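Local atomic coordinates of desmoplakin (Homo sapiens, PDB entry 3R6N), a protein that works in cell adhesion at the desmosome, where, as a plakin, it links the junctional plaque to intermediate filaments. Residues A[257-262]-A[348-353]; A[263-268]-A[341-346]; A[246-251]-A[355-360]; A[200-205]-A[269-274]. All coordinates share one frame; numbering follows the deposited sequence.

Contact 1: A[257-262]-A[348-353]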
loop_
_atom_site.group_PDB
_atom_site.type_symbol
_atom_site.label_atom_id
_atom_site.label_comp_id
_atom_site.label_asym_id
_atom_site.label_seq_id
_atom_site.Cartn_x
_atom_site.Cartn_y
_atom_site.Cartn_z
ATOM N N GLN A 257 4.003 7.757 22.465
ATOM C CA GLN A 257 3.006 6.992 21.726
ATOM C C GLN A 257 2.178 7.936 20.861
ATOM O O GLN A 257 1.854 7.629 19.712
ATOM C CB GLN A 257 2.090 6.237 22.693
ATOM C CG GLN A 257 0.927 5.522 22.023
ATOM C CD GLN A 257 -0.129 5.052 23.012
ATOM O OE1 GLN A 257 -0.005 5.265 24.221
ATOM N NE2 GLN A 257 -1.177 4.412 22.501
ATOM N N VAL A 258 1.847 9.091 21.428
ATOM C CA VAL A 258 1.025 10.091 20.760
ATOM C C VAL A 258 1.771 10.739 19.609
ATOM O O VAL A 258 1.210 10.945 18.534
ATOM C CB VAL A 258 0.588 11.198 21.736
ATOM C CG1 VAL A 258 0.016 12.388 20.977
ATOM C CG2 VAL A 258 -0.416 10.650 22.736
ATOM N N GLN A 259 3.038 11.063 19.840
ATOM C CA GLN A 259 3.854 11.681 18.806
ATOM C C GLN A 259 4.021 10.744 17.612
ATOM O O GLN A 259 4.159 11.198 16.480
ATOM C CB GLN A 259 5.212 12.121 19.365
ATOM C CG GLN A 259 5.960 13.106 18.477
ATOM C CD GLN A 259 5.089 14.263 18.002
ATOM O OE1 GLN A 259 5.260 14.765 16.888
ATOM N NE2 GLN A 259 4.164 14.700 18.848
ATOM N N ASN A 260 3.996 9.438 17.863
ATOM C CA ASN A 260 4.043 8.462 16.778
ATOM C C ASN A 260 2.815 8.554 15.875
ATOM O O ASN A 260 2.929 8.514 14.650
ATOM C CB ASN A 260 4.204 7.036 17.318
ATOM C CG ASN A 260 5.587 6.782 17.897
ATOM O OD1 ASN A 260 5.893 5.676 18.346
ATOM N ND2 ASN A 260 6.432 7.809 17.883
ATOM N N LEU A 261 1.644 8.681 16.491
ATOM C CA LEU A 261 0.397 8.829 15.751
ATOM C C LEU A 261 0.388 10.115 14.934
ATOM O O LEU A 261 -0.073 10.130 13.794
ATOM C CB LEU A 261 -0.804 8.797 16.697
ATOM C CG LEU A 261 -1.574 7.477 16.780
ATOM C CD1 LEU A 261 -0.633 6.318 17.048
ATOM C CD2 LEU A 261 -2.652 7.555 17.847
ATOM N N VAL A 262 0.896 11.195 15.517
ATOM C CA VAL A 262 0.991 12.456 14.795
ATOM C C VAL A 262 1.739 12.246 13.482
ATOM O O VAL A 262 1.321 12.729 12.429
ATOM C CB VAL A 262 1.711 13.538 15.624
ATOM C CG1 VAL A 262 1.879 14.812 14.807
ATOM C CG2 VAL A 262 0.943 13.819 16.904
ATOM N N LYS A 348 -6.905 15.866 17.340
ATOM C CA LYS A 348 -7.825 15.690 18.453
ATOM C C LYS A 348 -7.131 14.950 19.590
ATOM O O LYS A 348 -7.059 15.442 20.714
ATOM C CB LYS A 348 -9.069 14.925 17.991
ATOM C CG LYS A 348 -10.164 14.809 19.038
ATOM C CD LYS A 348 -11.462 14.274 18.437
ATOM C CE LYS A 348 -12.168 15.329 17.591
ATOM N NZ LYS A 348 -12.709 16.447 18.419
ATOM N N ILE A 349 -6.607 13.771 19.281
ATOM C CA ILE A 349 -5.904 12.960 20.266
ATOM C C ILE A 349 -4.820 13.754 20.980
ATOM O O ILE A 349 -4.563 13.544 22.163
ATOM C CB ILE A 349 -5.267 11.722 19.618
ATOM C CG1 ILE A 349 -6.350 10.785 19.082
ATOM C CG2 ILE A 349 -4.380 10.990 20.614
ATOM C CD1 ILE A 349 -5.795 9.548 18.413
ATOM N N GLU A 350 -4.186 14.673 20.259
ATOM C CA GLU A 350 -3.100 15.458 20.825
ATOM C C GLU A 350 -3.626 16.430 21.872
ATOM O O GLU A 350 -2.958 16.705 22.865
ATOM C CB GLU A 350 -2.351 16.212 19.726
ATOM C CG GLU A 350 -0.922 16.580 20.094
ATOM C CD GLU A 350 -0.163 17.205 18.938
ATOM O OE1 GLU A 350 -0.699 18.150 18.319
ATOM O OE2 GLU A 350 0.965 16.748 18.649
ATOM N N GLN A 351 -4.834 16.938 21.645
ATOM C CA GLN A 351 -5.449 17.900 22.553
ATOM C C GLN A 351 -5.977 17.241 23.824
ATOM O O GLN A 351 -6.160 17.907 24.845
ATOM C CB GLN A 351 -6.569 18.666 21.845
ATOM C CG GLN A 351 -6.074 19.693 20.841
ATOM C CD GLN A 351 -7.163 20.158 19.891
ATOM O OE1 GLN A 351 -7.989 19.363 19.435
ATOM N NE2 GLN A 351 -7.171 21.452 19.586
ATOM N N TYR A 352 -6.228 15.937 23.760
ATOM C CA TYR A 352 -6.615 15.184 24.948
ATOM C C TYR A 352 -5.401 14.952 25.839
ATOM O O TYR A 352 -5.479 15.102 27.057
ATOM C CB TYR A 352 -7.267 13.852 24.572
ATOM C CG TYR A 352 -8.693 13.984 24.089
ATOM C CD1 TYR A 352 -8.989 14.032 22.734
ATOM C CD2 TYR A 352 -9.745 14.064 24.989
ATOM C CE1 TYR A 352 -10.293 14.153 22.289
ATOM C CE2 TYR A 352 -11.052 14.186 24.552
ATOM C CZ TYR A 352 -11.318 14.229 23.201
ATOM O OH TYR A 352 -12.614 14.350 22.759
ATOM N N TYR A 353 -4.279 14.588 25.225
ATOM C CA TYR A 353 -3.029 14.459 25.957
ATOM C C TYR A 353 -2.713 15.760 26.691
ATOM O O TYR A 353 -2.353 15.745 27.862
ATOM C CB TYR A 353 -1.880 14.090 25.015
ATOM C CG TYR A 353 -0.515 14.352 25.610
ATOM C CD1 TYR A 353 0.206 13.336 26.226
ATOM C CD2 TYR A 353 0.047 15.624 25.569
ATOM C CE1 TYR A 353 1.450 13.578 26.777
ATOM C CE2 TYR A 353 1.288 15.876 26.119
ATOM C CZ TYR A 353 1.987 14.852 26.721
ATOM O OH TYR A 353 3.227 15.113 27.268
#
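Ile349 meets Leu261 first. Its CD1 sits 3.8 Å from Leu261 CD2, and the two side chains cross at about a right angle. Ile349 also rests on Ala208 and Leu261 on Glu207, so helix 167-225 packs against this part of the contact.

Glu350 comes next. Its backbone passes close to Val258, whose CG1 lies 4.4 Å from Glu350 CA. The CG of Glu350 is turned away from its own backbone N (chi1 -156°), and the chain then runs out straight. This carries the carboxylate across to the other helix. There OE2 lies 3.4 Å from Val262 CG2, so the acid is laid against a methyl group. Gln259 NE2 is 3.8 Å from the same Glu350 OE2, with amide and carboxylate planes 19° apart. The pair makes no hydrogen bond.

Segments 257-262 and 348-353 run nearly antiparallel, 160° between their directions, and their axes come within 10.0 Å. With helix 167-225 their helices pack as a three-helix bundle, as in spectrin-type folds.

Tyr353, about one turn further on, uses its CB rather than its hydroxyl. Val258 CG2 lies 4.4 Å from Tyr353 CB and meets the ring obliquely.

Contact 2: A[263-268]-A[341-346]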
loop_
_atom_site.group_PDB
_atom_site.type_symbol
_atom_site.label_atom_id
_atom_site.label_comp_id
_atom_site.label_asym_id
_atom_site.label_seq_id
_atom_site.Cartn_x
_atom_site.Cartn_y
_atom_site.Cartn_z
ATOM N N ASN A 263 2.839 11.504 13.552
ATOM C CA ASN A 263 3.664 11.253 12.377
ATOM C C ASN A 263 2.986 10.351 11.344
ATOM O O ASN A 263 2.905 10.701 10.167
ATOM C CB ASN A 263 5.028 10.688 12.787
ATOM C CG ASN A 263 5.832 11.665 13.629
ATOM O OD1 ASN A 263 6.614 11.267 14.492
ATOM N ND2 ASN A 263 5.637 12.954 13.379
ATOM N N LYS A 264 2.491 9.201 11.791
ATOM C CA LYS A 264 1.803 8.274 10.899
ATOM C C LYS A 264 0.677 8.954 10.126
ATOM O O LYS A 264 0.546 8.766 8.918
ATOM C CB LYS A 264 1.255 7.071 11.670
ATOM C CG LYS A 264 2.303 6.036 12.036
ATOM C CD LYS A 264 1.689 4.897 12.839
ATOM C CE LYS A 264 2.762 3.963 13.383
ATOM N NZ LYS A 264 2.216 3.004 14.386
ATOM N N SER A 265 -0.133 9.747 10.820
ATOM C CA SER A 265 -1.266 10.416 10.187
ATOM C C SER A 265 -0.847 11.147 8.913
ATOM O O SER A 265 -1.581 11.159 7.922
ATOM C CB SER A 265 -1.941 11.387 11.162
ATOM O OG SER A 265 -1.073 12.449 11.517
ATOM N N LYS A 266 0.338 11.749 8.947
ATOM C CA LYS A 266 0.856 12.499 7.809
ATOM C C LYS A 266 1.137 11.592 6.612
ATOM O O LYS A 266 1.361 12.070 5.499
ATOM C CB LYS A 266 2.123 13.263 8.203
ATOM C CG LYS A 266 1.882 14.433 9.147
ATOM C CD LYS A 266 3.192 15.118 9.526
ATOM C CE LYS A 266 2.948 16.434 10.260
ATOM N NZ LYS A 266 2.021 16.279 11.420
ATOM N N LYS A 267 1.115 10.284 6.843
ATOM C CA LYS A 267 1.441 9.317 5.800
ATOM C C LYS A 267 0.264 8.423 5.417
ATOM O O LYS A 267 0.342 7.666 4.452
ATOM C CB LYS A 267 2.628 8.452 6.230
ATOM C CG LYS A 267 3.921 9.227 6.407
ATOM C CD LYS A 267 5.085 8.287 6.642
ATOM C CE LYS A 267 4.774 7.301 7.761
ATOM N NZ LYS A 267 5.908 6.367 8.021
ATOM N N ILE A 268 -0.824 8.513 6.169
ATOM C CA ILE A 268 -1.989 7.677 5.905
ATOM C C ILE A 268 -2.689 8.059 4.608
ATOM O O ILE A 268 -3.024 9.219 4.380
ATOM C CB ILE A 268 -2.995 7.709 7.063
ATOM C CG1 ILE A 268 -2.358 7.128 8.326
ATOM C CG2 ILE A 268 -4.243 6.922 6.696
ATOM C CD1 ILE A 268 -1.839 5.719 8.153
ATOM N N LEU A 341 -9.159 13.074 7.383
ATOM C CA LEU A 341 -9.785 12.268 8.424
ATOM C C LEU A 341 -8.760 11.741 9.422
ATOM O O LEU A 341 -9.079 11.520 10.588
ATOM C CB LEU A 341 -10.557 11.103 7.805
ATOM C CG LEU A 341 -11.849 11.484 7.084
ATOM C CD1 LEU A 341 -12.397 10.309 6.289
ATOM C CD2 LEU A 341 -12.874 11.988 8.088
ATOM N N ALA A 342 -7.531 11.538 8.957
ATOM C CA ALA A 342 -6.454 11.050 9.813
ATOM C C ALA A 342 -5.766 12.194 10.551
ATOM O O ALA A 342 -5.501 12.099 11.745
ATOM C CB ALA A 342 -5.446 10.254 9.002
ATOM N N VAL A 343 -5.474 13.273 9.834
ATOM C CA VAL A 343 -4.819 14.431 10.429
ATOM C C VAL A 343 -5.666 15.058 11.532
ATOM O O VAL A 343 -5.150 15.423 12.589
ATOM C CB VAL A 343 -4.475 15.495 9.367
ATOM C CG1 VAL A 343 -4.510 16.890 9.973
ATOM C CG2 VAL A 343 -3.118 15.204 8.750
ATOM N N ASP A 344 -6.966 15.179 11.291
ATOM C CA ASP A 344 -7.865 15.757 12.283
ATOM C C ASP A 344 -7.940 14.898 13.542
ATOM O O ASP A 344 -8.013 15.418 14.652
ATOM C CB ASP A 344 -9.256 15.971 11.690
ATOM C CG ASP A 344 -9.312 17.163 10.752
ATOM O OD1 ASP A 344 -8.243 17.740 10.458
ATOM O OD2 ASP A 344 -10.424 17.521 10.306
ATOM N N LEU A 345 -7.916 13.583 13.368
ATOM C CA LEU A 345 -7.938 12.665 14.500
ATOM C C LEU A 345 -6.658 12.770 15.330
ATOM O O LEU A 345 -6.705 12.740 16.561
ATOM C CB LEU A 345 -8.148 11.225 14.027
ATOM C CG LEU A 345 -8.273 10.161 15.119
ATOM C CD1 LEU A 345 -9.315 10.561 16.148
ATOM C CD2 LEU A 345 -8.615 8.813 14.514
ATOM N N SER A 346 -5.517 12.891 14.659
ATOM C CA SER A 346 -4.247 13.020 15.363
ATOM C C SER A 346 -4.195 14.349 16.111
ATOM O O SER A 346 -3.556 14.462 17.153
ATOM C CB SER A 346 -3.064 12.907 14.397
ATOM O OG SER A 346 -2.846 14.118 13.690
#
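Ser265 and Ser346 face each other with similar first torsions. In each, OG stands between the backbone N and the carbonyl carbon of its own residue (chi1 65° and 79°). This turns each hydroxyl back along its own helix. Ser346 OG donates to Val343 O at 2.9 Å, with a C=O...donor angle of 122° and the donor somewhat tilted from the carbonyl plane. Ser265 OG likewise bonds within its helix, to Val262 O, with a weaker bond to Leu261 O. The two hydroxyls come within 3.3 Å, Ser265 OG to Ser346 OG.

Small side chains let the backbones come near. The CA atoms of Ser265 and Ala342 are 5.2 Å apart. Ser265 CB lies 3.7 Å from Ala342 O, a carbonyl that already accepts the helical bond from Ser346 N.

The site lies where the spectrin-type helical bundle meets its SH3 insertion. The chain leaves helix 234-265 for the SH3 domain, and helix 340-384 then returns along the bundle. The chain on both sides of the inserted domain thus lies together here.

Ile268, past the helical part, adds an apolar touch. Its CB is 4.0 Å from Ala342 CB, while its longer branch turns off. Val343 CG2 lies 4.4 Å from Ser265 OG. Phe204 of helix 167-225 packs on Ser265, Ile268 and Ala342.

Contact 3: A[246-251]-A[355-360]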
loop_
_atom_site.group_PDB
_atom_site.type_symbol
_atom_site.label_atom_id
_atom_site.label_comp_id
_atom_site.label_asym_id
_atom_site.label_seq_id
_atom_site.Cartn_x
_atom_site.Cartn_y
_atom_site.Cartn_z
ATOM N N LYS A 246 4.274 9.043 39.836
ATOM C CA LYS A 246 4.367 7.843 39.015
ATOM C C LYS A 246 3.489 8.027 37.788
ATOM O O LYS A 246 3.818 7.559 36.701
ATOM C CB LYS A 246 3.910 6.604 39.791
ATOM C CG LYS A 246 5.034 5.676 40.228
ATOM C CD LYS A 246 5.733 6.191 41.476
ATOM C CE LYS A 246 6.752 5.185 41.993
ATOM N NZ LYS A 246 7.308 5.584 43.320
ATOM N N GLU A 247 2.371 8.721 37.979
ATOM C CA GLU A 247 1.416 8.965 36.904
ATOM C C GLU A 247 2.026 9.807 35.795
ATOM O O GLU A 247 1.847 9.512 34.615
ATOM C CB GLU A 247 0.169 9.660 37.447
ATOM C CG GLU A 247 -0.655 8.818 38.409
ATOM C CD GLU A 247 -1.650 7.920 37.701
ATOM O OE1 GLU A 247 -1.624 7.864 36.453
ATOM O OE2 GLU A 247 -2.466 7.275 38.397
ATOM N N ARG A 248 2.740 10.860 36.176
ATOM C CA ARG A 248 3.349 11.747 35.193
ATOM C C ARG A 248 4.302 10.978 34.288
ATOM O O ARG A 248 4.348 11.209 33.080
ATOM C CB ARG A 248 4.081 12.909 35.869
ATOM C CG ARG A 248 4.656 13.912 34.880
ATOM C CD ARG A 248 5.478 14.986 35.570
ATOM N NE ARG A 248 6.189 15.828 34.609
ATOM C CZ ARG A 248 5.653 16.880 33.999
ATOM N NH1 ARG A 248 4.396 17.224 34.246
ATOM N NH2 ARG A 248 6.372 17.590 33.141
ATOM N N GLU A 249 5.059 10.061 34.876
ATOM C CA GLU A 249 5.979 9.236 34.108
ATOM C C GLU A 249 5.221 8.481 33.030
ATOM O O GLU A 249 5.674 8.386 31.891
ATOM C CB GLU A 249 6.701 8.246 35.020
ATOM C CG GLU A 249 7.551 8.898 36.090
ATOM C CD GLU A 249 8.321 7.885 36.917
ATOM O OE1 GLU A 249 8.287 6.684 36.565
ATOM O OE2 GLU A 249 8.959 8.290 37.917
ATOM N N LYS A 250 4.060 7.951 33.398
ATOM C CA LYS A 250 3.245 7.177 32.472
ATOM C C LYS A 250 2.662 8.041 31.362
ATOM O O LYS A 250 2.530 7.589 30.222
ATOM C CB LYS A 250 2.129 6.445 33.218
ATOM C CG LYS A 250 2.634 5.343 34.128
ATOM C CD LYS A 250 1.496 4.601 34.802
ATOM C CE LYS A 250 2.034 3.514 35.719
ATOM N NZ LYS A 250 0.951 2.826 36.470
ATOM N N ILE A 251 2.311 9.280 31.689
ATOM C CA ILE A 251 1.766 10.178 30.680
ATOM C C ILE A 251 2.882 10.850 29.887
ATOM O O ILE A 251 2.625 11.703 29.039
ATOM C CB ILE A 251 0.807 11.233 31.277
ATOM C CG1 ILE A 251 1.576 12.337 31.994
ATOM C CG2 ILE A 251 -0.200 10.581 32.211
ATOM C CD1 ILE A 251 0.672 13.399 32.572
ATOM N N ALA A 355 -4.797 18.090 27.555
ATOM C CA ALA A 355 -5.810 18.316 28.578
ATOM C C ALA A 355 -5.430 17.577 29.853
ATOM O O ALA A 355 -5.502 18.131 30.951
ATOM C CB ALA A 355 -7.169 17.860 28.089
ATOM N N ILE A 356 -5.036 16.317 29.702
ATOM C CA ILE A 356 -4.561 15.527 30.828
ATOM C C ILE A 356 -3.363 16.205 31.475
ATOM O O ILE A 356 -3.330 16.397 32.692
ATOM C CB ILE A 356 -4.164 14.106 30.398
ATOM C CG1 ILE A 356 -5.412 13.248 30.189
ATOM C CG2 ILE A 356 -3.255 13.468 31.437
ATOM C CD1 ILE A 356 -5.108 11.811 29.841
ATOM N N LEU A 357 -2.386 16.574 30.653
ATOM C CA LEU A 357 -1.171 17.212 31.146
ATOM C C LEU A 357 -1.496 18.435 32.002
ATOM O O LEU A 357 -0.856 18.677 33.025
ATOM C CB LEU A 357 -0.275 17.608 29.976
ATOM C CG LEU A 357 1.228 17.584 30.254
ATOM C CD1 LEU A 357 1.612 16.274 30.922
ATOM C CD2 LEU A 357 2.025 17.791 28.970
ATOM N N ALA A 358 -2.502 19.197 31.579
ATOM C CA ALA A 358 -2.929 20.389 32.298
ATOM C C ALA A 358 -3.627 20.014 33.601
ATOM O O ALA A 358 -3.393 20.626 34.646
ATOM C CB ALA A 358 -3.854 21.223 31.426
ATOM N N LEU A 359 -4.493 19.010 33.526
ATOM C CA LEU A 359 -5.208 18.526 34.699
ATOM C C LEU A 359 -4.219 18.062 35.757
ATOM O O LEU A 359 -4.397 18.322 36.946
ATOM C CB LEU A 359 -6.136 17.376 34.316
ATOM C CG LEU A 359 -6.835 16.680 35.481
ATOM C CD1 LEU A 359 -7.736 17.661 36.217
ATOM C CD2 LEU A 359 -7.623 15.475 34.996
ATOM N N TRP A 360 -3.175 17.370 35.313
ATOM C CA TRP A 360 -2.127 16.901 36.205
ATOM C C TRP A 360 -1.476 18.086 36.902
ATOM O O TRP A 360 -1.288 18.075 38.116
ATOM C CB TRP A 360 -1.074 16.113 35.425
ATOM C CG TRP A 360 -0.115 15.349 36.294
ATOM C CD1 TRP A 360 -0.193 14.030 36.633
ATOM C CD2 TRP A 360 1.069 15.857 36.929
ATOM N NE1 TRP A 360 0.865 13.685 37.438
ATOM C CE2 TRP A 360 1.654 14.787 37.636
ATOM C CE3 TRP A 360 1.690 17.110 36.967
ATOM C CZ2 TRP A 360 2.826 14.931 38.372
ATOM C CZ3 TRP A 360 2.854 17.249 37.701
ATOM C CH2 TRP A 360 3.410 16.167 38.392
#
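Arg248 lies across the indole of Trp360, and its aliphatic part does most of the touching. Arg248 CD stands 4.0 Å from the centroid of the Trp360 six-membered ring, 23° off the normal, a CH-pi contact. Arg248 CB sits over the same ring, toward its rim. With CG anti to the backbone N and the chain extended to NE, it crosses the ring at about a right angle. Its guanidinium is tilted 55° to the ring plane. Arg248 CZ is 5.1 Å from the same centroid, a weak cation-pi attraction at most.

Segments 246-251 and 355-360 run nearly antiparallel, 163° between their directions, and their axes come within 11.2 Å. With helix 167-225, which Glu247 and Ile356 both touch, their helices pack as a spectrin-type three-helix bundle.

Apolar contacts gather round Ile251. Its CD1 reaches Leu357 CD1 at 3.4 Å and Ile356 CG2 at 4.1 Å, and meets the Trp360 ring obliquely. Glu247 CB lies at the indole edge, 4.1 Å from Trp360 NE1.

The polar partners lie outside. Trp360 NE1 bonds to Leu244 O; this and the stacked Tyr364 ring would help to hold the indole. Glu247 OE2 makes a salt bridge to Lys225 and bonds to Tyr226 OH.

Contact 4: A[200-205]-A[269-274]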
loop_
_atom_site.group_PDB
_atom_site.type_symbol
_atom_site.label_atom_id
_atom_site.label_comp_id
_atom_site.label_asym_id
_atom_site.label_seq_id
_atom_site.Cartn_x
_atom_site.Cartn_y
_atom_site.Cartn_z
ATOM N N ALA A 200 -1.554 -0.050 6.710
ATOM C CA ALA A 200 -1.304 1.120 7.546
ATOM C C ALA A 200 -2.594 1.876 7.865
ATOM O O ALA A 200 -2.864 2.204 9.020
ATOM C CB ALA A 200 -0.295 2.044 6.878
ATOM N N TYR A 201 -3.385 2.144 6.831
ATOM C CA TYR A 201 -4.649 2.858 6.975
ATOM C C TYR A 201 -5.514 2.257 8.077
ATOM O O TYR A 201 -6.075 2.981 8.903
ATOM C CB TYR A 201 -5.405 2.848 5.647
ATOM C CG TYR A 201 -6.762 3.513 5.674
ATOM C CD1 TYR A 201 -6.931 4.810 5.210
ATOM C CD2 TYR A 201 -7.880 2.838 6.145
ATOM C CE1 TYR A 201 -8.176 5.417 5.222
ATOM C CE2 TYR A 201 -9.127 3.439 6.161
ATOM C CZ TYR A 201 -9.266 4.725 5.699
ATOM O OH TYR A 201 -10.503 5.320 5.711
ATOM N N PHE A 202 -5.619 0.933 8.096
ATOM C CA PHE A 202 -6.434 0.268 9.106
ATOM C C PHE A 202 -5.719 0.179 10.452
ATOM O O PHE A 202 -6.345 0.299 11.507
ATOM C CB PHE A 202 -6.877 -1.117 8.637
ATOM C CG PHE A 202 -7.895 -1.085 7.536
ATOM C CD1 PHE A 202 -7.583 -1.556 6.272
ATOM C CD2 PHE A 202 -9.162 -0.578 7.762
ATOM C CE1 PHE A 202 -8.515 -1.527 5.259
ATOM C CE2 PHE A 202 -10.104 -0.546 6.752
ATOM C CZ PHE A 202 -9.781 -1.021 5.499
ATOM N N GLN A 203 -4.408 -0.029 10.415
ATOM C CA GLN A 203 -3.626 -0.103 11.640
ATOM C C GLN A 203 -3.756 1.216 12.387
ATOM O O GLN A 203 -3.926 1.243 13.605
ATOM C CB GLN A 203 -2.156 -0.387 11.320
ATOM C CG GLN A 203 -1.357 -0.990 12.471
ATOM C CD GLN A 203 -1.209 -0.049 13.653
ATOM O OE1 GLN A 203 -1.064 1.163 13.486
ATOM N NE2 GLN A 203 -1.246 -0.606 14.860
ATOM N N PHE A 204 -3.687 2.312 11.640
ATOM C CA PHE A 204 -3.682 3.646 12.226
ATOM C C PHE A 204 -4.972 3.977 12.962
ATOM O O PHE A 204 -4.943 4.417 14.109
ATOM C CB PHE A 204 -3.414 4.698 11.152
ATOM C CG PHE A 204 -3.615 6.109 11.621
ATOM C CD1 PHE A 204 -2.611 6.777 12.299
ATOM C CD2 PHE A 204 -4.808 6.769 11.374
ATOM C CE1 PHE A 204 -2.793 8.079 12.728
ATOM C CE2 PHE A 204 -4.995 8.071 11.798
ATOM C CZ PHE A 204 -3.986 8.727 12.478
ATOM N N PHE A 205 -6.105 3.777 12.301
ATOM C CA PHE A 205 -7.386 4.101 12.912
ATOM C C PHE A 205 -7.716 3.161 14.070
ATOM O O PHE A 205 -8.360 3.562 15.040
ATOM C CB PHE A 205 -8.505 4.111 11.867
ATOM C CG PHE A 205 -8.469 5.305 10.960
ATOM C CD1 PHE A 205 -8.076 5.179 9.640
ATOM C CD2 PHE A 205 -8.813 6.559 11.433
ATOM C CE1 PHE A 205 -8.038 6.282 8.803
ATOM C CE2 PHE A 205 -8.776 7.667 10.604
ATOM C CZ PHE A 205 -8.387 7.528 9.288
ATOM N N VAL A 269 -2.913 7.056 3.770
ATOM C CA VAL A 269 -3.483 7.243 2.445
ATOM C C VAL A 269 -4.996 7.481 2.524
ATOM O O VAL A 269 -5.576 7.426 3.608
ATOM C CB VAL A 269 -3.181 6.003 1.576
ATOM C CG1 VAL A 269 -4.293 4.975 1.713
ATOM C CG2 VAL A 269 -2.957 6.397 0.127
ATOM N N GLN A 270 -5.632 7.751 1.384
ATOM C CA GLN A 270 -7.079 7.946 1.341
ATOM C C GLN A 270 -7.793 6.804 0.629
ATOM O O GLN A 270 -7.425 6.428 -0.481
ATOM C CB GLN A 270 -7.428 9.262 0.656
ATOM C CG GLN A 270 -7.079 10.485 1.467
ATOM C CD GLN A 270 -7.848 11.712 1.025
ATOM O OE1 GLN A 270 -9.062 11.656 0.818
ATOM N NE2 GLN A 270 -7.146 12.832 0.880
ATOM N N LEU A 271 -8.829 6.269 1.265
ATOM C CA LEU A 271 -9.563 5.129 0.722
ATOM C C LEU A 271 -11.006 5.443 0.319
ATOM O O LEU A 271 -11.493 4.937 -0.688
ATOM C CB LEU A 271 -9.542 3.964 1.714
ATOM C CG LEU A 271 -8.448 2.909 1.536
ATOM C CD1 LEU A 271 -7.127 3.547 1.171
ATOM C CD2 LEU A 271 -8.310 2.056 2.791
ATOM N N LYS A 272 -11.695 6.264 1.102
ATOM C CA LYS A 272 -13.108 6.524 0.834
ATOM C C LYS A 272 -13.385 7.001 -0.594
ATOM O O LYS A 272 -14.349 6.559 -1.218
ATOM C CB LYS A 272 -13.691 7.503 1.852
ATOM C CG LYS A 272 -13.771 6.937 3.254
ATOM C CD LYS A 272 -14.456 7.899 4.201
ATOM C CE LYS A 272 -14.476 7.348 5.613
ATOM N NZ LYS A 272 -15.235 6.068 5.687
ATOM N N PRO A 273 -12.542 7.902 -1.118
ATOM C CA PRO A 273 -12.775 8.414 -2.474
ATOM C C PRO A 273 -12.729 7.335 -3.555
ATOM O O PRO A 273 -13.128 7.590 -4.689
ATOM C CB PRO A 273 -11.635 9.415 -2.665
ATOM C CG PRO A 273 -11.289 9.851 -1.283
ATOM C CD PRO A 273 -11.453 8.624 -0.437
ATOM N N ARG A 274 -12.262 6.142 -3.213
ATOM C CA ARG A 274 -12.223 5.053 -4.182
ATOM C C ARG A 274 -13.626 4.583 -4.531
ATOM O O ARG A 274 -13.843 4.008 -5.600
ATOM C CB ARG A 274 -11.387 3.886 -3.667
ATOM C CG ARG A 274 -9.967 4.259 -3.332
ATOM C CD ARG A 274 -9.088 3.036 -3.196
ATOM N NE ARG A 274 -8.848 2.400 -4.487
ATOM C CZ ARG A 274 -7.903 2.779 -5.340
ATOM N NH1 ARG A 274 -7.104 3.794 -5.044
ATOM N NH2 ARG A 274 -7.758 2.141 -6.491
#
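Val269 O lies at the edge of the Tyr201 ring, 3.4 Å from Tyr201 CD1 and near the ring plane. The same carbonyl accepts a weak hydrogen bond from Asn339 ND2, just ahead of helix 340-384. The ring edge and the Asn339 amide both lie beside this oxygen.

The Tyr201 ring is packed on both faces. Leu271 CD2 lies over one, 3.6 Å from the ring centroid and 16° off the normal, a CH-pi contact. Phe205 CE1 covers the opposite face, toward the rim. Phe202 CD2 lies at the edge of the ring, in its plane. The tyrosine reaches this slot because its CG is anti to the backbone N (chi1 178°), which sends the ring out from the helix to the loop.

Leu271 CD2 also touches the second aromatic residue, at 4.4 Å from Phe202 CZ. Tyr201 OH comes 4.4 Å from Lys272 CG. The charged end of that lysine is held by a salt bridge to Asp123.

The same loop is tied to the SH3 part of the chain. Gln270 shares backbone hydrogen bonds with Ile335, and the Arg274 guanidinium bonds to Ser330 O and Leu333 O. The arrangement is that of a domain junction: an aromatic residue of a long spectrin-type helix packs against the loop that leads into the SH3 fold, which is inserted into the helical bundle in plakin proteins.

Contacts 1, 2 and 3 join helix 234-265 to helix 340-384 and follow each other along one bundle. Contact 4 instead ties helix 167-225 to the loop between helix 234-265 and strand 285-288. Contacts 2 and 4 are buried and lie nearer the middle of the chain, their centres 10 Å apart, and they touch in part through Phe204 of contact 4. Contacts 1 and 3 are partly buried, with long charged or polar chains at their borders. They meet where Tyr353 touches Ile251. The chemistry shifts along the bundle: small serine and alanine at contact 2, aliphatic groups and an acid at contact 1, an arginine chain over a tryptophan face at contact 3.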